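Local coordinates for protein hexokinase (Schistosoma mansoni, PDB 1BDG) that catalyses the ATP-dependent phosphorylation of hexoses to hexose 6-phosphates, which for glucose is the first step of glycolysis, at residues Glu35-Gly40 with Ala383-Arg388; Asn223-Glu228 with Glu243-Thr248. One frame throughout, in Å; residues are numbered along the deposited sequence.

Interaction 1: residues Glu35-Gly40 with Ala383-Arg388; sequences ESMRLG and ACILRR. With SO4 (sulfate ion), chain E.
The guanidinium of Arg388 reaches across to Met37 and Arg38, whose CB atoms meet it obliquely; Met37 CB is 4.2 Å from Arg388 NE. At its edge, as modelled, O2 and O4 of a sulfate ion, probably from the crystallisation liquor, lie near the guanidinium plane. The hydrogen bond from Arg388 NH1 to sulfate O2 is weak and strongly bent, 119° at the hydrogen, and the modelled place of the ion against NH2 is doubtful. NH1 also forms a salt bridge with Glu228, which should help fix the rotation of the group, while Lys232 gives the sulfate another cationic partner. CG of Arg388 stands opposite the backbone N (chi1 172°) and the chain bends at chi3, which carries its end to the other helix. Arg38 passes its aliphatic CG and CD beside the sulfate, but its own guanidinium leads away. This is helix-to-helix packing within the hexokinase fold: helix 23-41 meets the last turns of the long helix 357-389 of the large subdomain, with local axes 11.2 Å apart and crossing at -51°. Deeper in, Met37 supplies the apolar link. Its extended chain brings SD to 3.9 Å from Cys384 SG, and CE to 3.8 Å from Ile385 CD1, the Met37 and Ile385 side chains crossing at about a right angle. Met33 and Cys30, one and two turns earlier on helix 23-41, extend this layer over Cys384.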
# COMPACT_ATOMS: atom_id res chain seq x y z
N GLU A 35 13.24 -12.46 9.59
CA GLU A 35 13.01 -13.55 10.53
C GLU A 35 11.53 -13.97 10.47
O GLU A 35 11.23 -15.16 10.49
CB GLU A 35 13.43 -13.14 11.97
CG GLU A 35 14.95 -12.90 12.20
CD GLU A 35 15.28 -12.04 13.46
OE1 GLU A 35 14.60 -12.16 14.51
OE2 GLU A 35 16.22 -11.22 13.40
N SER A 36 10.61 -13.00 10.35
CA SER A 36 9.16 -13.28 10.30
C SER A 36 8.67 -13.91 9.01
O SER A 36 7.82 -14.79 9.05
CB SER A 36 8.33 -12.03 10.54
OG SER A 36 8.71 -11.40 11.75
N MET A 37 9.17 -13.43 7.87
CA MET A 37 8.75 -13.98 6.59
C MET A 37 9.07 -15.48 6.48
O MET A 37 8.20 -16.26 6.06
CB MET A 37 9.41 -13.22 5.44
CG MET A 37 8.95 -11.80 5.28
SD MET A 37 9.75 -11.02 3.89
CE MET A 37 8.88 -9.50 3.78
N ARG A 38 10.28 -15.89 6.86
CA ARG A 38 10.59 -17.32 6.78
C ARG A 38 9.74 -18.14 7.75
O ARG A 38 9.44 -19.30 7.49
CB ARG A 38 12.09 -17.62 6.91
CG ARG A 38 12.74 -17.31 8.23
CD ARG A 38 13.68 -18.45 8.63
NE ARG A 38 13.05 -19.31 9.62
CZ ARG A 38 13.42 -19.39 10.90
NH1 ARG A 38 14.44 -18.64 11.35
NH2 ARG A 38 12.82 -20.24 11.74
N LEU A 39 9.31 -17.52 8.86
CA LEU A 39 8.43 -18.20 9.82
C LEU A 39 7.03 -18.34 9.21
O LEU A 39 6.36 -19.34 9.44
CB LEU A 39 8.30 -17.40 11.12
CG LEU A 39 9.39 -17.42 12.19
CD1 LEU A 39 8.92 -16.56 13.36
CD2 LEU A 39 9.68 -18.84 12.66
N GLY A 40 6.60 -17.33 8.44
CA GLY A 40 5.28 -17.35 7.83
C GLY A 40 5.12 -18.37 6.70
O GLY A 40 3.99 -18.75 6.36
N ALA A 383 15.21 -4.12 1.06
CA ALA A 383 16.51 -4.73 1.31
C ALA A 383 16.31 -6.10 1.90
O ALA A 383 17.16 -6.96 1.78
CB ALA A 383 17.30 -3.89 2.24
N CYS A 384 15.19 -6.30 2.57
CA CYS A 384 14.88 -7.59 3.16
C CYS A 384 14.42 -8.57 2.09
O CYS A 384 14.72 -9.76 2.16
CB CYS A 384 13.80 -7.47 4.21
SG CYS A 384 13.06 -9.07 4.50
N ILE A 385 13.66 -8.07 1.12
CA ILE A 385 13.15 -8.88 0.02
C ILE A 385 14.33 -9.33 -0.83
O ILE A 385 14.46 -10.50 -1.16
CB ILE A 385 12.14 -8.07 -0.83
CG1 ILE A 385 10.80 -7.95 -0.11
CG2 ILE A 385 11.96 -8.71 -2.18
CD1 ILE A 385 10.17 -9.27 0.25
N LEU A 386 15.20 -8.38 -1.16
CA LEU A 386 16.39 -8.66 -1.96
C LEU A 386 17.27 -9.70 -1.26
O LEU A 386 18.02 -10.43 -1.91
CB LEU A 386 17.20 -7.37 -2.19
CG LEU A 386 16.50 -6.26 -2.95
CD1 LEU A 386 17.52 -5.22 -3.33
CD2 LEU A 386 15.83 -6.80 -4.19
N ARG A 387 17.22 -9.72 0.07
CA ARG A 387 17.99 -10.68 0.85
C ARG A 387 17.35 -12.06 0.83
O ARG A 387 17.98 -13.05 1.16
CB ARG A 387 18.15 -10.21 2.29
CG ARG A 387 19.07 -9.03 2.42
CD ARG A 387 19.71 -8.97 3.79
NE ARG A 387 20.28 -7.65 4.04
CZ ARG A 387 20.09 -6.96 5.17
NH1 ARG A 387 19.36 -7.45 6.16
NH2 ARG A 387 20.66 -5.77 5.29
N ARG A 388 16.08 -12.10 0.45
CA ARG A 388 15.32 -13.33 0.36
C ARG A 388 15.38 -13.82 -1.08
O ARG A 388 15.93 -14.88 -1.35
CB ARG A 388 13.88 -13.09 0.82
CG ARG A 388 12.95 -14.24 0.60
CD ARG A 388 11.85 -14.24 1.66
NE ARG A 388 12.26 -14.95 2.88
CZ ARG A 388 12.47 -16.27 2.97
NH1 ARG A 388 12.33 -17.07 1.92
NH2 ARG A 388 12.81 -16.80 4.12
S SO4 E . 14.29 -19.23 4.23
O1 SO4 E . 14.80 -18.22 5.12
O2 SO4 E . 14.13 -18.67 2.92
O3 SO4 E . 15.22 -20.33 4.18
O4 SO4 E . 13.01 -19.69 4.70

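Interaction 2: residues Asn223-Glu228 with Glu243-Thr248. With GLC (alpha-D-glucopyranose), chain B.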
# COMPACT_ATOMS: atom_id res chain seq x y z
N ASN A 223 2.76 -2.73 0.98
CA ASN A 223 2.82 -4.18 0.86
C ASN A 223 3.72 -4.53 -0.32
O ASN A 223 3.86 -3.74 -1.24
CB ASN A 223 1.42 -4.76 0.65
CG ASN A 223 1.39 -6.26 0.77
OD1 ASN A 223 2.40 -6.87 1.08
ND2 ASN A 223 0.25 -6.85 0.53
N VAL A 224 4.34 -5.70 -0.28
CA VAL A 224 5.22 -6.15 -1.34
C VAL A 224 4.86 -7.60 -1.66
O VAL A 224 4.28 -8.32 -0.83
CB VAL A 224 6.70 -6.12 -0.91
CG1 VAL A 224 7.07 -7.38 -0.16
CG2 VAL A 224 7.58 -5.98 -2.11
N ALA A 225 5.21 -8.02 -2.87
CA ALA A 225 4.97 -9.37 -3.33
C ALA A 225 6.23 -9.70 -4.08
O ALA A 225 6.83 -8.80 -4.68
CB ALA A 225 3.79 -9.39 -4.25
N TYR A 226 6.67 -10.95 -4.04
CA TYR A 226 7.89 -11.33 -4.73
C TYR A 226 7.83 -12.78 -5.24
O TYR A 226 6.99 -13.56 -4.79
CB TYR A 226 9.10 -11.10 -3.80
CG TYR A 226 9.20 -12.09 -2.67
CD1 TYR A 226 8.43 -11.95 -1.52
CD2 TYR A 226 10.03 -13.21 -2.77
CE1 TYR A 226 8.48 -12.93 -0.51
CE2 TYR A 226 10.08 -14.18 -1.78
CZ TYR A 226 9.30 -14.04 -0.65
OH TYR A 226 9.33 -15.01 0.32
N ILE A 227 8.69 -13.15 -6.19
CA ILE A 227 8.68 -14.53 -6.68
C ILE A 227 9.49 -15.40 -5.71
O ILE A 227 10.62 -15.04 -5.36
CB ILE A 227 9.24 -14.69 -8.11
CG1 ILE A 227 8.58 -13.68 -9.06
CG2 ILE A 227 8.88 -16.07 -8.64
CD1 ILE A 227 9.16 -13.68 -10.47
N GLU A 228 8.92 -16.52 -5.29
CA GLU A 228 9.56 -17.43 -4.34
C GLU A 228 9.64 -18.87 -4.82
O GLU A 228 8.99 -19.27 -5.77
CB GLU A 228 8.80 -17.38 -3.00
CG GLU A 228 9.14 -18.46 -1.96
CD GLU A 228 10.46 -18.23 -1.26
OE1 GLU A 228 10.52 -17.28 -0.47
OE2 GLU A 228 11.42 -19.00 -1.49
N GLU A 243 8.10 -22.09 -8.87
CA GLU A 243 7.80 -20.87 -8.11
C GLU A 243 6.34 -20.43 -7.97
O GLU A 243 5.43 -20.92 -8.66
CB GLU A 243 8.60 -19.71 -8.71
CG GLU A 243 10.04 -20.03 -9.05
CD GLU A 243 10.78 -18.85 -9.63
OE1 GLU A 243 10.34 -18.35 -10.68
OE2 GLU A 243 11.79 -18.44 -9.04
N VAL A 244 6.16 -19.44 -7.09
CA VAL A 244 4.86 -18.83 -6.80
C VAL A 244 5.06 -17.41 -6.28
O VAL A 244 6.01 -17.12 -5.55
CB VAL A 244 4.07 -19.63 -5.73
CG1 VAL A 244 4.72 -19.47 -4.35
CG2 VAL A 244 2.61 -19.19 -5.71
N VAL A 245 4.18 -16.51 -6.70
CA VAL A 245 4.28 -15.14 -6.25
C VAL A 245 3.69 -15.13 -4.86
O VAL A 245 2.58 -15.59 -4.66
CB VAL A 245 3.53 -14.16 -7.20
CG1 VAL A 245 3.60 -12.74 -6.66
CG2 VAL A 245 4.14 -14.20 -8.59
N ILE A 246 4.48 -14.70 -3.88
CA ILE A 246 4.02 -14.63 -2.50
C ILE A 246 3.53 -13.24 -2.15
O ILE A 246 4.17 -12.25 -2.50
CB ILE A 246 5.16 -14.99 -1.51
CG1 ILE A 246 5.44 -16.50 -1.54
CG2 ILE A 246 4.78 -14.59 -0.09
CD1 ILE A 246 4.43 -17.32 -0.79
N ASN A 247 2.37 -13.16 -1.51
CA ASN A 247 1.81 -11.89 -1.06
C ASN A 247 2.21 -11.81 0.42
O ASN A 247 1.58 -12.44 1.29
CB ASN A 247 0.30 -11.87 -1.23
CG ASN A 247 -0.35 -10.62 -0.67
OD1 ASN A 247 0.32 -9.64 -0.36
ND2 ASN A 247 -1.65 -10.66 -0.54
N THR A 248 3.28 -11.08 0.68
CA THR A 248 3.83 -10.95 2.02
C THR A 248 2.83 -10.41 3.00
O THR A 248 2.64 -10.99 4.06
CB THR A 248 5.07 -10.04 2.01
OG1 THR A 248 4.68 -8.70 1.69
CG2 THR A 248 6.06 -10.54 0.96
C1 GLC B . -2.99 -2.82 2.55
C2 GLC B . -3.64 -4.16 2.19
C3 GLC B . -2.73 -4.93 1.26
C4 GLC B . -2.41 -4.09 0.04
C5 GLC B . -1.79 -2.78 0.48
C6 GLC B . -1.51 -1.86 -0.69
O1 GLC B . -1.76 -3.08 3.14
O2 GLC B . -3.86 -4.94 3.37
O3 GLC B . -3.35 -6.14 0.86
O4 GLC B . -1.54 -4.79 -0.81
O5 GLC B . -2.70 -2.10 1.35
O6 GLC B . -2.65 -1.10 -1.03
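Asn223-Glu228 and Glu243-Thr248 pair as neighbouring antiparallel strands, a β-hairpin with a long connection, in the large-subdomain sheet of the actin-like ATPase fold. The backbone ladder shows the usual alternation. Tyr226 and Ile246 form a hydrogen-bonded pair, with Ile246 N bonded to Tyr226 O at 2.9 Å, and Glu228 with Val244 forms the next. Ile227-Val245, between them, and Ala225-Asn247, beyond, are non-hydrogen-bonded pairs, where CA-H...O contacts fill in.

Apolar packing divides between the two faces. On the face of Tyr226, Ile246 and Glu228, the phenol ring lies alongside Ile246, CE1 to CB 4.0 Å, and Thr248 CG2 meets the ring at its edge. Leu41 of helix 23-41 covers this side. On the other face Ala225 CB approaches Val245 CG1, and Ile227 CG2 rests on the aliphatic part and carboxylate of Glu243, whose OE2 pairs with Arg391.

Side-chain hydrogen bonds gather at two places. Tyr226 OH donates at 2.7 Å to Glu228 OE1, which accepts through its anti lone pair, lies in the plane of the ring and also pairs with Arg388. Where the strand of Glu243 ends, Thr248 OG1 donates to Val224 O at 2.6 Å, its hydroxyl placed between N and carbonyl carbon (chi1 68°), and Thr248 N adds a weak bond to the same oxygen. Asn223 is an experimentally established substrate-binding residue. Its OD1 accepts Glu249 N, which should restrain the amide's rotation, and its ND2 splits two ways: to Asn247 OD1 at 2.9 Å, in that carbonyl's plane with the two amides turned 33° apart, and to glucose O4 at 3.0 Å.

In the fold
The two contacts lie on the same side of the chain's centre, their centres about 11 Å apart, with interaction 2 nested in sequence inside the long loop closed by interaction 1. The six-stranded sheet of the large subdomain contains strands 222-229 and 243-247, and helices 23-41 and 357-389 both pack on the face bearing Tyr226. There the two interactions touch directly: Ile385 CD1 lies 3.7 Å from Val224 CG1, and Met37 reaches Thr248. An early helix and a late one thus meet over the paired strands. Met37's side chain is about 7 Å from that of Asn223 and about 12 Å from glucose, so interaction 1 lies close to the sugar-binding end of the strand but does not line the pocket.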